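Local coordinates for protein putative dehydrogenase (Pseudarthrobacter phenanthrenivorans, PDB 6A3F) that oxidises levoglucosan to 3-dehydrolevoglucosan with NAD(+) as hydride acceptor, working as a homotetramer of the Gfo/Idh/MocA family, at residues V57-A62 against F78-S83; L161-I166 against A218-G223; G169-I174 against F297-T302; S204-D209 against D263-V268; A230-W235 against A392-A397. All coordinates share one frame; numbering follows the deposited sequence.

In the fold
Contact 1 comes first along the chain. It closes a short loop inside the nucleotide-binding Rossmann domain, where it joins the outermost strand 80-82 to strand 55-62. The other four contacts involve the large mixed sheet of the substrate-binding domain or the helices packed on it. Contacts 2 and 3 open one after the other, and their segments alternate, so they cross. Their centres are about 9 Å apart, where helices 157-167 and 206-221 meet the sheet. Contact 4 is nested inside the loop closed by contact 3, and it also crosses contact 2. Contact 5 opens inside the loops of contacts 3 and 4 and crosses both, bringing helix 380-399 onto strand 225-233. Contacts 4 and 5 touch, again with centres about 9 Å apart.

Contact 1 (V57-A62 against F78-S83); sequences VRKVIA and FENSTS
The backbone N of Asn80 gives its hydrogen to Lys59 O at 2.9 Å. This bond belongs to the parallel pairing at the edge of the Rossmann sheet, within the beta-alpha-beta unit of strand 55-62, helix 66-76 and strand 80-82. Glu79 N also donates to Arg58 O. Further on, Ile61 uses both of its backbone polar groups. Its N donates to Asn80 O, and its O accepts from Thr82 N.

The Phe78 ring is held between two side chains of strand 55-62. Arg58 CB sits over the centre of one face, 3.5 Å from the ring centroid and only 8° off the normal. Ile61 CB covers the opposite face, offset toward the rim. Both side chains cross the Phe78 side chain at about a right angle. Beyond CG the arginine leads away, and its NH1 bonds to Phe76 O. Ile61 also packs on helix 66-76, close to Glu63, which binds NADH.

Lys59 and Glu79 run side by side and form a salt bridge. The lysine starts away from its partner strand, but a bend at chi2 (57°) brings the chain back. Val60 and Ala62 share a face with Thr82, and all three touch Ile88 of helix 85-89. Lys59 NZ lies 3.1 Å from Glu79 OE1 and meets it from above the carboxylate plane.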
# COMPACT_ATOMS: atom_id res chain seq x y z
N VAL B 57 -10.17 10.12 39.00
CA VAL B 57 -10.04 9.07 39.99
C VAL B 57 -11.07 7.99 39.64
O VAL B 57 -12.25 8.28 39.42
CB VAL B 57 -10.26 9.59 41.43
CG1 VAL B 57 -10.30 8.43 42.42
CG2 VAL B 57 -9.22 10.61 41.87
N ARG B 58 -10.60 6.76 39.58
CA ARG B 58 -11.42 5.63 39.27
C ARG B 58 -12.13 5.24 40.58
O ARG B 58 -11.65 4.39 41.29
CB ARG B 58 -10.59 4.47 38.71
CG ARG B 58 -9.90 4.80 37.39
CD ARG B 58 -8.84 3.80 36.94
NE ARG B 58 -7.55 4.11 37.55
CZ ARG B 58 -6.55 3.27 37.76
NH1 ARG B 58 -6.65 1.99 37.46
NH2 ARG B 58 -5.46 3.72 38.34
N LYS B 59 -13.25 5.91 40.86
CA LYS B 59 -13.80 5.88 42.21
C LYS B 59 -14.67 4.63 42.39
O LYS B 59 -14.49 3.87 43.36
CB LYS B 59 -14.59 7.15 42.50
CG LYS B 59 -15.03 7.30 43.96
CD LYS B 59 -13.87 7.24 44.94
CE LYS B 59 -14.26 7.83 46.28
NZ LYS B 59 -13.07 8.14 47.11
N VAL B 60 -15.59 4.42 41.46
CA VAL B 60 -16.55 3.32 41.59
C VAL B 60 -16.90 2.77 40.21
O VAL B 60 -17.02 3.52 39.27
CB VAL B 60 -17.80 3.81 42.33
CG1 VAL B 60 -18.59 4.84 41.55
CG2 VAL B 60 -18.69 2.66 42.72
N ILE B 61 -17.10 1.45 40.13
CA ILE B 61 -17.57 0.76 38.93
C ILE B 61 -18.82 -0.05 39.28
O ILE B 61 -18.88 -0.68 40.33
CB ILE B 61 -16.45 -0.12 38.33
CG1 ILE B 61 -16.82 -0.72 36.98
CG2 ILE B 61 -15.97 -1.18 39.31
CD1 ILE B 61 -15.63 -1.29 36.25
N ALA B 62 -19.81 0.01 38.40
CA ALA B 62 -21.04 -0.79 38.51
C ALA B 62 -21.03 -1.90 37.47
O ALA B 62 -20.76 -1.62 36.29
CB ALA B 62 -22.23 0.11 38.28
N PHE B 78 -10.45 0.32 40.29
CA PHE B 78 -11.44 1.16 40.95
C PHE B 78 -11.48 0.86 42.45
O PHE B 78 -11.34 -0.29 42.86
CB PHE B 78 -12.83 0.94 40.36
CG PHE B 78 -13.00 1.63 39.04
CD1 PHE B 78 -12.38 1.13 37.90
CD2 PHE B 78 -13.74 2.78 38.94
CE1 PHE B 78 -12.55 1.74 36.68
CE2 PHE B 78 -13.89 3.41 37.72
CZ PHE B 78 -13.29 2.88 36.60
N GLU B 79 -11.65 1.93 43.22
CA GLU B 79 -11.63 1.87 44.67
C GLU B 79 -12.84 1.06 45.17
O GLU B 79 -12.68 0.25 46.07
CB GLU B 79 -11.65 3.29 45.24
CG GLU B 79 -11.82 3.32 46.75
CD GLU B 79 -11.67 4.67 47.42
OE1 GLU B 79 -11.22 5.63 46.74
OE2 GLU B 79 -11.98 4.75 48.63
N ASN B 80 -14.02 1.29 44.60
CA ASN B 80 -15.29 0.75 45.10
C ASN B 80 -16.04 0.09 43.95
O ASN B 80 -15.76 0.42 42.80
CB ASN B 80 -16.18 1.86 45.66
CG ASN B 80 -15.47 2.64 46.74
OD1 ASN B 80 -15.11 3.81 46.57
ND2 ASN B 80 -15.13 1.94 47.79
N SER B 81 -17.01 -0.77 44.30
CA SER B 81 -17.86 -1.48 43.34
C SER B 81 -19.30 -1.56 43.85
O SER B 81 -19.55 -1.48 45.04
CB SER B 81 -17.33 -2.84 43.09
OG SER B 81 -17.42 -3.65 44.25
N THR B 82 -20.23 -1.73 42.93
CA THR B 82 -21.65 -1.78 43.25
C THR B 82 -22.35 -2.56 42.13
O THR B 82 -21.83 -2.61 41.03
CB THR B 82 -22.25 -0.38 43.41
OG1 THR B 82 -23.60 -0.52 43.87
CG2 THR B 82 -22.26 0.45 42.14
N SER B 83 -23.50 -3.19 42.44
CA SER B 83 -24.41 -3.72 41.41
C SER B 83 -25.60 -2.78 41.19
O SER B 83 -26.52 -3.10 40.44
CB SER B 83 -24.90 -5.08 41.79
OG SER B 83 -25.31 -5.05 43.15

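Contact 2 (L161-I166 against A218-G223); sequences LAKKYI and ARYLVG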
# COMPACT_ATOMS: atom_id res chain seq x y z
N LEU B 161 -6.14 16.03 12.04
CA LEU B 161 -5.28 16.64 11.00
C LEU B 161 -6.09 16.96 9.74
O LEU B 161 -5.90 18.00 9.09
CB LEU B 161 -4.14 15.66 10.68
CG LEU B 161 -3.18 16.14 9.59
CD1 LEU B 161 -2.51 17.45 10.03
CD2 LEU B 161 -2.09 15.10 9.34
N ALA B 162 -6.94 16.04 9.31
CA ALA B 162 -7.85 16.28 8.15
C ALA B 162 -8.70 17.54 8.41
O ALA B 162 -8.87 18.42 7.53
CB ALA B 162 -8.75 15.09 7.93
N LYS B 163 -9.20 17.62 9.62
CA LYS B 163 -10.01 18.81 10.01
C LYS B 163 -9.17 20.09 9.91
O LYS B 163 -9.65 21.12 9.38
CB LYS B 163 -10.58 18.63 11.41
CG LYS B 163 -11.34 19.82 11.98
CD LYS B 163 -12.61 20.09 11.24
CE LYS B 163 -13.51 21.09 11.97
NZ LYS B 163 -14.77 21.27 11.23
N LYS B 164 -7.92 20.01 10.31
CA LYS B 164 -7.05 21.17 10.31
C LYS B 164 -6.85 21.64 8.86
O LYS B 164 -6.97 22.86 8.56
CB LYS B 164 -5.72 20.87 11.00
CG LYS B 164 -4.71 22.00 10.88
CD LYS B 164 -3.30 21.63 11.19
CE LYS B 164 -2.41 22.86 11.32
NZ LYS B 164 -1.02 22.50 11.70
N TYR B 165 -6.52 20.71 7.96
CA TYR B 165 -6.35 21.01 6.57
C TYR B 165 -7.62 21.64 6.01
O TYR B 165 -7.55 22.61 5.26
CB TYR B 165 -6.04 19.78 5.71
CG TYR B 165 -4.72 19.07 5.96
CD1 TYR B 165 -3.64 19.67 6.59
CD2 TYR B 165 -4.58 17.74 5.58
CE1 TYR B 165 -2.43 19.00 6.75
CE2 TYR B 165 -3.40 17.04 5.78
CZ TYR B 165 -2.32 17.67 6.37
OH TYR B 165 -1.16 16.97 6.57
N ILE B 166 -8.76 21.04 6.30
CA ILE B 166 -10.04 21.56 5.76
C ILE B 166 -10.29 23.00 6.25
O ILE B 166 -10.61 23.88 5.43
CB ILE B 166 -11.19 20.63 6.14
CG1 ILE B 166 -11.02 19.32 5.37
CG2 ILE B 166 -12.53 21.30 5.85
CD1 ILE B 166 -11.85 18.18 5.91
N ALA B 218 -18.49 12.69 9.14
CA ALA B 218 -19.05 13.51 8.07
C ALA B 218 -19.49 14.87 8.64
O ALA B 218 -19.24 15.90 8.03
CB ALA B 218 -20.16 12.81 7.39
N ARG B 219 -20.11 14.85 9.83
CA ARG B 219 -20.58 16.11 10.42
C ARG B 219 -19.37 16.97 10.81
O ARG B 219 -19.36 18.20 10.65
CB ARG B 219 -21.50 15.81 11.61
CG ARG B 219 -22.88 15.32 11.22
CD ARG B 219 -23.74 15.20 12.48
NE ARG B 219 -24.06 16.50 13.03
CZ ARG B 219 -23.55 17.03 14.14
NH1 ARG B 219 -22.71 16.36 14.92
NH2 ARG B 219 -23.89 18.27 14.47
N TYR B 220 -18.33 16.31 11.32
CA TYR B 220 -17.12 17.00 11.83
C TYR B 220 -16.33 17.66 10.68
O TYR B 220 -15.86 18.80 10.77
CB TYR B 220 -16.29 16.00 12.64
CG TYR B 220 -14.95 16.45 13.17
CD1 TYR B 220 -14.82 17.62 13.91
CD2 TYR B 220 -13.80 15.73 12.91
CE1 TYR B 220 -13.59 18.04 14.41
CE2 TYR B 220 -12.56 16.11 13.43
CZ TYR B 220 -12.46 17.27 14.17
OH TYR B 220 -11.25 17.64 14.66
N LEU B 221 -16.13 16.92 9.61
CA LEU B 221 -15.24 17.32 8.56
C LEU B 221 -16.00 18.08 7.47
O LEU B 221 -15.36 18.89 6.78
CB LEU B 221 -14.57 16.08 7.93
CG LEU B 221 -13.73 15.24 8.89
CD1 LEU B 221 -13.32 13.92 8.23
CD2 LEU B 221 -12.51 16.00 9.36
N VAL B 222 -17.28 17.74 7.19
CA VAL B 222 -18.02 18.32 6.04
C VAL B 222 -19.06 19.33 6.54
O VAL B 222 -19.04 20.50 6.14
CB VAL B 222 -18.69 17.25 5.17
CG1 VAL B 222 -19.38 17.85 3.96
CG2 VAL B 222 -17.67 16.23 4.72
N GLY B 223 -20.00 18.86 7.39
CA GLY B 223 -21.07 19.72 7.95
C GLY B 223 -22.37 18.93 8.14
O GLY B 223 -22.37 17.66 8.09
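Lys163 and Tyr220 make the tight part of this contact. The lysine NZ donates to the backbone O of Tyr220 at 2.7 Å. It comes in nearly along the C=O axis, with a C=O...N angle of 174°. On the way its chain lies across one face of the Tyr220 ring. CD is 4.2 Å from the ring centroid, a CH-pi contact offset toward the rim. CB and CG rest nearer the phenol end, and CG is 3.5 Å from Tyr220 OH. The bend at chi2 (67°) turns the chain along the ring and brings NZ to the carbonyl. That carbonyl belongs to the last turn of its helix, where partial negative charge would be expected, so it probably suits an ammonium group well. Glu167 OE1 forms a salt bridge with the same NZ. This side is short and polar, yet both residues are partly exposed, and Tyr220 also leans on Arg154.

The segments belong to helices 157-167 and 206-221 of the substrate-binding domain, which lie beside each other on one face of its large mixed sheet. Ala162, Ile166 and Leu221 also touch Phe297 or Ile299 of strand 294-301.

The apolar side, where Ala162 and Leu221 are buried, has longer approaches. Leu221 CD2 packs on the backbone of Lys163, 3.7 Å from its N. It is 4.1 Å from Ala162 CB. Ile166 CD1 reaches Leu221 CB at 4.0 Å, the two side chains crossing at about a right angle.

Contact 3 (G169-I174 against F297-T302); sequences GAIGRI and FEIHGT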
# COMPACT_ATOMS: atom_id res chain seq x y z
N GLY B 169 -8.45 25.84 4.58
CA GLY B 169 -8.60 26.11 3.20
C GLY B 169 -7.63 25.32 2.32
O GLY B 169 -7.65 25.48 1.11
N ALA B 170 -6.89 24.39 2.93
CA ALA B 170 -5.77 23.68 2.24
C ALA B 170 -6.29 22.79 1.09
O ALA B 170 -5.53 22.58 0.09
CB ALA B 170 -4.97 22.89 3.24
N ILE B 171 -7.56 22.31 1.14
CA ILE B 171 -8.08 21.54 0.00
C ILE B 171 -9.23 22.27 -0.68
O ILE B 171 -10.04 21.66 -1.38
CB ILE B 171 -8.46 20.08 0.37
CG1 ILE B 171 -9.62 19.97 1.37
CG2 ILE B 171 -7.22 19.35 0.88
CD1 ILE B 171 -10.37 18.65 1.32
N GLY B 172 -9.36 23.57 -0.41
CA GLY B 172 -10.44 24.35 -1.01
C GLY B 172 -11.79 24.04 -0.38
O GLY B 172 -11.87 23.65 0.80
N ARG B 173 -12.84 24.17 -1.17
CA ARG B 173 -14.17 23.88 -0.69
C ARG B 173 -14.46 22.39 -0.90
O ARG B 173 -14.12 21.82 -1.92
CB ARG B 173 -15.22 24.70 -1.43
CG ARG B 173 -15.15 26.20 -1.15
CD ARG B 173 -15.49 26.51 0.29
NE ARG B 173 -15.61 27.94 0.56
CZ ARG B 173 -16.73 28.66 0.43
NH1 ARG B 173 -17.86 28.10 0.07
NH2 ARG B 173 -16.69 29.95 0.73
N ILE B 174 -15.18 21.82 0.04
CA ILE B 174 -15.56 20.41 -0.11
C ILE B 174 -16.74 20.24 -1.09
O ILE B 174 -17.77 20.89 -0.92
CB ILE B 174 -15.86 19.81 1.26
CG1 ILE B 174 -14.60 19.81 2.14
CG2 ILE B 174 -16.49 18.43 1.09
CD1 ILE B 174 -14.80 19.30 3.53
N PHE B 297 -12.50 7.45 4.99
CA PHE B 297 -13.23 8.48 4.27
C PHE B 297 -12.33 8.97 3.15
O PHE B 297 -11.08 8.83 3.22
CB PHE B 297 -13.68 9.62 5.20
CG PHE B 297 -12.58 10.31 5.97
CD1 PHE B 297 -11.77 11.27 5.36
CD2 PHE B 297 -12.45 10.09 7.33
CE1 PHE B 297 -10.80 11.93 6.10
CE2 PHE B 297 -11.50 10.79 8.07
CZ PHE B 297 -10.67 11.69 7.44
N GLU B 298 -12.99 9.50 2.13
CA GLU B 298 -12.31 10.15 1.04
C GLU B 298 -13.09 11.43 0.77
O GLU B 298 -14.28 11.35 0.54
CB GLU B 298 -12.27 9.30 -0.21
CG GLU B 298 -11.66 10.00 -1.43
CD GLU B 298 -11.02 9.11 -2.51
OE1 GLU B 298 -10.80 7.89 -2.25
OE2 GLU B 298 -10.64 9.64 -3.59
N ILE B 299 -12.39 12.54 0.85
CA ILE B 299 -12.99 13.84 0.64
C ILE B 299 -12.38 14.49 -0.59
O ILE B 299 -11.14 14.58 -0.70
CB ILE B 299 -12.85 14.73 1.87
CG1 ILE B 299 -13.57 14.15 3.09
CG2 ILE B 299 -13.34 16.13 1.52
CD1 ILE B 299 -13.21 14.82 4.40
N HIS B 300 -13.23 14.97 -1.51
CA HIS B 300 -12.75 15.73 -2.71
C HIS B 300 -13.11 17.21 -2.53
O HIS B 300 -14.30 17.54 -2.42
CB HIS B 300 -13.30 15.18 -4.00
CG HIS B 300 -13.06 13.71 -4.19
ND1 HIS B 300 -13.96 12.88 -4.81
CD2 HIS B 300 -12.02 12.95 -3.84
CE1 HIS B 300 -13.46 11.64 -4.83
NE2 HIS B 300 -12.28 11.66 -4.25
N GLY B 301 -12.08 18.05 -2.43
CA GLY B 301 -12.26 19.49 -2.40
C GLY B 301 -11.85 20.12 -3.73
O GLY B 301 -11.24 19.46 -4.57
N THR B 302 -12.08 21.43 -3.87
CA THR B 302 -11.75 22.07 -5.15
C THR B 302 -10.24 22.14 -5.35
O THR B 302 -9.80 22.34 -6.50
CB THR B 302 -12.40 23.46 -5.26
OG1 THR B 302 -11.95 24.18 -4.12
CG2 THR B 302 -13.91 23.38 -5.28
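The antiparallel pairing of strands 174-182 and 294-301 begins here, at the start of one and the end of the other, where the loop after helix 157-167 runs into the large mixed sheet. Ile174 and Gly301 form a non-hydrogen-bonded pair with CA atoms 4.1 Å apart. Before it, Gly169 ends the helix in a Schellman motif, and a type I turn runs from Gly169 to Gly172.

Thr302 grips Arg173 twice. Its N donates to Arg173 O at 2.8 Å, and its OG1 accepts from Arg173 N at 3.1 Å. OG1 stands between the backbone N and the carbonyl carbon (chi1 56°), which turns it to the loop. The backbone is close-set at Gly301, whose CA makes C-H...O contacts with both Ile171 O, at 3.3 Å, and Arg173 O, at 3.0 Å.

On the face toward the helices, three isoleucines meet. Ile299 CG2 receives Ile171 CD1 and Ile174 CG2. Ile166 of helix 157-167 touches both Ile174 and Ile299. On the other face, His300 NE2 donates to Glu298 OE2, while Glu298 OE1 pairs with Arg291 of the fourth subunit. Ile171 CD1 and Ile174 CG2 each lie 3.9 Å from Ile299 CG2.

Contact 4 (S204-D209 against D263-V268); sequences SGALGD and DVDDEV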
# COMPACT_ATOMS: atom_id res chain seq x y z
N SER B 204 -30.94 -0.56 16.13
CA SER B 204 -30.52 -0.89 14.77
C SER B 204 -29.23 -1.71 14.84
O SER B 204 -28.75 -1.92 15.91
CB SER B 204 -30.33 0.37 13.92
OG SER B 204 -29.28 1.19 14.45
N GLY B 205 -28.71 -2.14 13.69
CA GLY B 205 -27.56 -3.04 13.60
C GLY B 205 -26.31 -2.28 13.19
O GLY B 205 -25.85 -1.46 13.98
N ALA B 206 -25.84 -2.48 11.96
CA ALA B 206 -24.65 -1.73 11.45
C ALA B 206 -24.90 -0.22 11.52
O ALA B 206 -24.01 0.55 11.95
CB ALA B 206 -24.34 -2.17 10.05
N LEU B 207 -26.10 0.22 11.17
CA LEU B 207 -26.42 1.63 11.22
C LEU B 207 -26.01 2.27 12.56
O LEU B 207 -25.20 3.18 12.58
CB LEU B 207 -27.91 1.81 10.93
CG LEU B 207 -28.41 3.24 11.05
CD1 LEU B 207 -27.66 4.17 10.11
CD2 LEU B 207 -29.90 3.31 10.82
N GLY B 208 -26.63 1.85 13.70
CA GLY B 208 -26.34 2.47 14.97
C GLY B 208 -24.95 2.17 15.51
O GLY B 208 -24.38 2.96 16.29
N ASP B 209 -24.46 0.96 15.25
CA ASP B 209 -23.23 0.49 15.85
C ASP B 209 -21.98 1.10 15.16
O ASP B 209 -21.03 1.51 15.86
CB ASP B 209 -23.15 -1.03 15.78
CG ASP B 209 -22.04 -1.61 16.62
OD1 ASP B 209 -21.66 -0.99 17.61
OD2 ASP B 209 -21.56 -2.72 16.28
N ASP B 263 -33.44 -8.92 13.44
CA ASP B 263 -34.42 -7.97 12.92
C ASP B 263 -33.79 -6.61 12.81
O ASP B 263 -34.45 -5.59 13.05
CB ASP B 263 -35.65 -7.91 13.82
CG ASP B 263 -35.30 -7.57 15.27
OD1 ASP B 263 -34.09 -7.45 15.64
OD2 ASP B 263 -36.25 -7.41 16.06
N VAL B 264 -32.48 -6.61 12.52
CA VAL B 264 -31.80 -5.36 12.28
C VAL B 264 -31.01 -5.53 11.00
O VAL B 264 -30.89 -6.61 10.51
CB VAL B 264 -30.86 -4.96 13.43
CG1 VAL B 264 -31.66 -4.63 14.67
CG2 VAL B 264 -29.80 -6.01 13.69
N ASP B 265 -30.46 -4.40 10.55
CA ASP B 265 -29.66 -4.33 9.36
C ASP B 265 -28.23 -4.86 9.64
O ASP B 265 -27.67 -4.51 10.67
CB ASP B 265 -29.61 -2.85 8.93
CG ASP B 265 -29.01 -1.94 9.99
OD1 ASP B 265 -29.64 -1.69 11.03
OD2 ASP B 265 -27.87 -1.42 9.80
N ASP B 266 -27.71 -5.67 8.73
CA ASP B 266 -26.29 -6.05 8.66
C ASP B 266 -25.47 -5.00 7.86
O ASP B 266 -24.24 -4.92 8.01
CB ASP B 266 -26.10 -7.39 7.96
CG ASP B 266 -26.51 -8.59 8.85
OD1 ASP B 266 -26.40 -8.52 10.11
OD2 ASP B 266 -26.95 -9.58 8.20
N GLU B 267 -26.17 -4.17 7.10
CA GLU B 267 -25.54 -3.30 6.12
C GLU B 267 -26.46 -2.12 5.81
O GLU B 267 -27.69 -2.31 5.71
CB GLU B 267 -25.22 -4.07 4.85
CG GLU B 267 -24.49 -3.24 3.79
CD GLU B 267 -23.81 -4.06 2.70
OE1 GLU B 267 -23.42 -5.18 2.99
OE2 GLU B 267 -23.69 -3.57 1.55
N VAL B 268 -25.84 -0.92 5.71
CA VAL B 268 -26.54 0.26 5.34
C VAL B 268 -25.73 0.97 4.25
O VAL B 268 -24.51 1.08 4.35
CB VAL B 268 -26.79 1.19 6.54
CG1 VAL B 268 -25.52 1.58 7.28
CG2 VAL B 268 -27.55 2.44 6.12
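Asp265 and the first residues of helix 206-221 carry the hydrogen bonds of this contact. Both carboxylate oxygens and the backbone O of Asp265 take N-H groups from the helix start. Asp265 OD2 accepts from Leu207 N at 2.8 Å through its syn lone pair. Gly205 N donates to Asp265 OD1 at 2.9 Å, but from above the carboxylate plane. Ala206 N turns instead to Asp265 O, at 3.0 Å. With chi1 at 60°, the carboxylate stands between the N and the carbonyl carbon of its own residue and faces the helix start. The partial positive charge expected there would probably favour its ionised form. Gly205 is the N-cap residue, and Ser204 OG takes a weak bond from Gly208 N.

Van der Waals packing is close at the glycine. Val264 CB lies 3.6 Å from Gly205 N, and Val264 CG2 packs on Gly205 CA. Ala206 CB rests 3.4 Å from Asp266 O. At the other end, Val268 CG1 meets Leu207 CA. Leu207 CD1 and Val268 CG2 form a loose apolar pair at 4.4 Å.

Asp209, one turn into the helix, binds levoglucosan and forms salt bridges with Lys124 and Arg286. Asp266 and Glu267 both face Ser233 in a classic beta bulge. Leu207 and Val268 both pack on Ile393 of helix 380-399, so the start of helix 206-221, strand 267-274 and helix 380-399 meet here.

Contact 5 (A230-W235 against A392-A397); sequences AVLSTW and AIVESA
Ala230 CB packs against Ile393 CG2 at 3.7 Å, in the middle of an apolar patch between strand 225-233 and helix 380-399. Leu232, two residues along the strand, lies over Ala397. Its CG is 3.9 Å from Ala397 CB. Its CD1 reaches more loosely to Val394 CG2. The short strand and helix segments cross at 86°, with axes 6.7 Å apart. This is a helix laid across the sheet of the substrate-binding domain, and the small side chains of Ala230 and Ala397 are consistent with the close approach. Ile393 also touches Val268 and Thr270 of the neighbouring strand 267-274.

Polar groups border the patch. Ser396 OG accepts from Ala230 N at 2.8 Å. OG is anti to its own backbone N (chi1 161°), which points it to the strand. It bonds to Ser401 O as well. Ala397 CA makes a C-H...O contact with Ala230 O. A water donates to Ala230 O at 3.0 Å and to Ala397 O at 2.9 Å.

The N-H and C=O of Ala230 therefore both find partners on the helix side, one through a serine hydroxyl and one through water. The chemistry implies a mainly apolar joint in which the N and O of Ala230 and the O of Ala397 find partners at its edge.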
# COMPACT_ATOMS: atom_id res chain seq x y z
N ALA B 230 -31.61 5.87 1.36
CA ALA B 230 -30.88 4.73 1.90
C ALA B 230 -31.47 3.39 1.48
O ALA B 230 -32.61 3.26 1.08
CB ALA B 230 -30.80 4.79 3.41
N VAL B 231 -30.63 2.36 1.68
CA VAL B 231 -31.03 0.97 1.58
C VAL B 231 -30.44 0.23 2.78
O VAL B 231 -29.24 0.30 2.99
CB VAL B 231 -30.58 0.30 0.26
CG1 VAL B 231 -30.91 -1.20 0.25
CG2 VAL B 231 -31.14 1.00 -0.97
N LEU B 232 -31.28 -0.53 3.50
CA LEU B 232 -30.81 -1.42 4.57
C LEU B 232 -30.91 -2.87 4.12
O LEU B 232 -31.91 -3.27 3.53
CB LEU B 232 -31.66 -1.20 5.82
CG LEU B 232 -31.63 0.20 6.40
CD1 LEU B 232 -32.76 0.34 7.41
CD2 LEU B 232 -30.30 0.51 7.05
N SER B 233 -29.92 -3.67 4.47
CA SER B 233 -29.89 -5.03 4.09
C SER B 233 -29.58 -5.89 5.31
O SER B 233 -28.80 -5.48 6.20
CB SER B 233 -28.87 -5.26 3.00
OG SER B 233 -29.10 -4.42 1.88
N THR B 234 -30.23 -7.06 5.36
CA THR B 234 -29.92 -8.09 6.35
C THR B 234 -29.52 -9.34 5.59
O THR B 234 -30.29 -9.84 4.73
CB THR B 234 -31.09 -8.36 7.30
OG1 THR B 234 -31.40 -7.14 7.96
CG2 THR B 234 -30.76 -9.43 8.32
N TRP B 235 -28.28 -9.78 5.80
CA TRP B 235 -27.70 -10.88 5.05
C TRP B 235 -27.73 -12.21 5.81
O TRP B 235 -27.65 -13.24 5.17
CB TRP B 235 -26.24 -10.56 4.73
CG TRP B 235 -26.03 -9.30 3.96
CD1 TRP B 235 -25.20 -8.27 4.28
CD2 TRP B 235 -26.56 -9.02 2.65
NE1 TRP B 235 -25.22 -7.33 3.28
CE2 TRP B 235 -26.05 -7.74 2.29
CE3 TRP B 235 -27.46 -9.66 1.80
CZ2 TRP B 235 -26.37 -7.13 1.08
CZ3 TRP B 235 -27.78 -9.04 0.61
CH2 TRP B 235 -27.24 -7.79 0.26
N ALA B 392 -33.95 9.16 9.97
CA ALA B 392 -34.20 9.54 8.59
C ALA B 392 -33.75 8.46 7.62
O ALA B 392 -34.41 8.18 6.63
CB ALA B 392 -33.58 10.88 8.29
N ILE B 393 -32.64 7.81 7.92
CA ILE B 393 -32.13 6.74 7.06
C ILE B 393 -33.11 5.57 7.06
O ILE B 393 -33.44 5.00 6.02
CB ILE B 393 -30.70 6.38 7.54
CG1 ILE B 393 -29.72 7.47 7.11
CG2 ILE B 393 -30.36 5.00 7.04
CD1 ILE B 393 -28.30 7.27 7.65
N VAL B 394 -33.61 5.23 8.23
CA VAL B 394 -34.55 4.08 8.36
C VAL B 394 -35.87 4.39 7.63
O VAL B 394 -36.36 3.58 6.87
CB VAL B 394 -34.80 3.77 9.85
CG1 VAL B 394 -35.88 2.70 10.01
CG2 VAL B 394 -33.53 3.32 10.56
N GLU B 395 -36.39 5.56 7.81
CA GLU B 395 -37.61 5.99 7.10
C GLU B 395 -37.37 6.05 5.58
O GLU B 395 -38.18 5.56 4.75
CB GLU B 395 -37.98 7.36 7.62
CG GLU B 395 -39.27 7.88 7.01
CD GLU B 395 -39.60 9.31 7.37
OE1 GLU B 395 -39.00 9.85 8.32
OE2 GLU B 395 -40.48 9.87 6.69
N SER B 396 -36.25 6.66 5.18
CA SER B 396 -35.89 6.67 3.76
C SER B 396 -35.86 5.26 3.15
O SER B 396 -36.34 5.03 2.00
CB SER B 396 -34.55 7.34 3.52
OG SER B 396 -34.09 6.94 2.25
N ALA B 397 -35.21 4.32 3.85
CA ALA B 397 -35.09 2.96 3.35
C ALA B 397 -36.48 2.30 3.21
O ALA B 397 -36.70 1.54 2.26
CB ALA B 397 -34.19 2.13 4.23
O HOH W 1 -34.57 1.13 0.37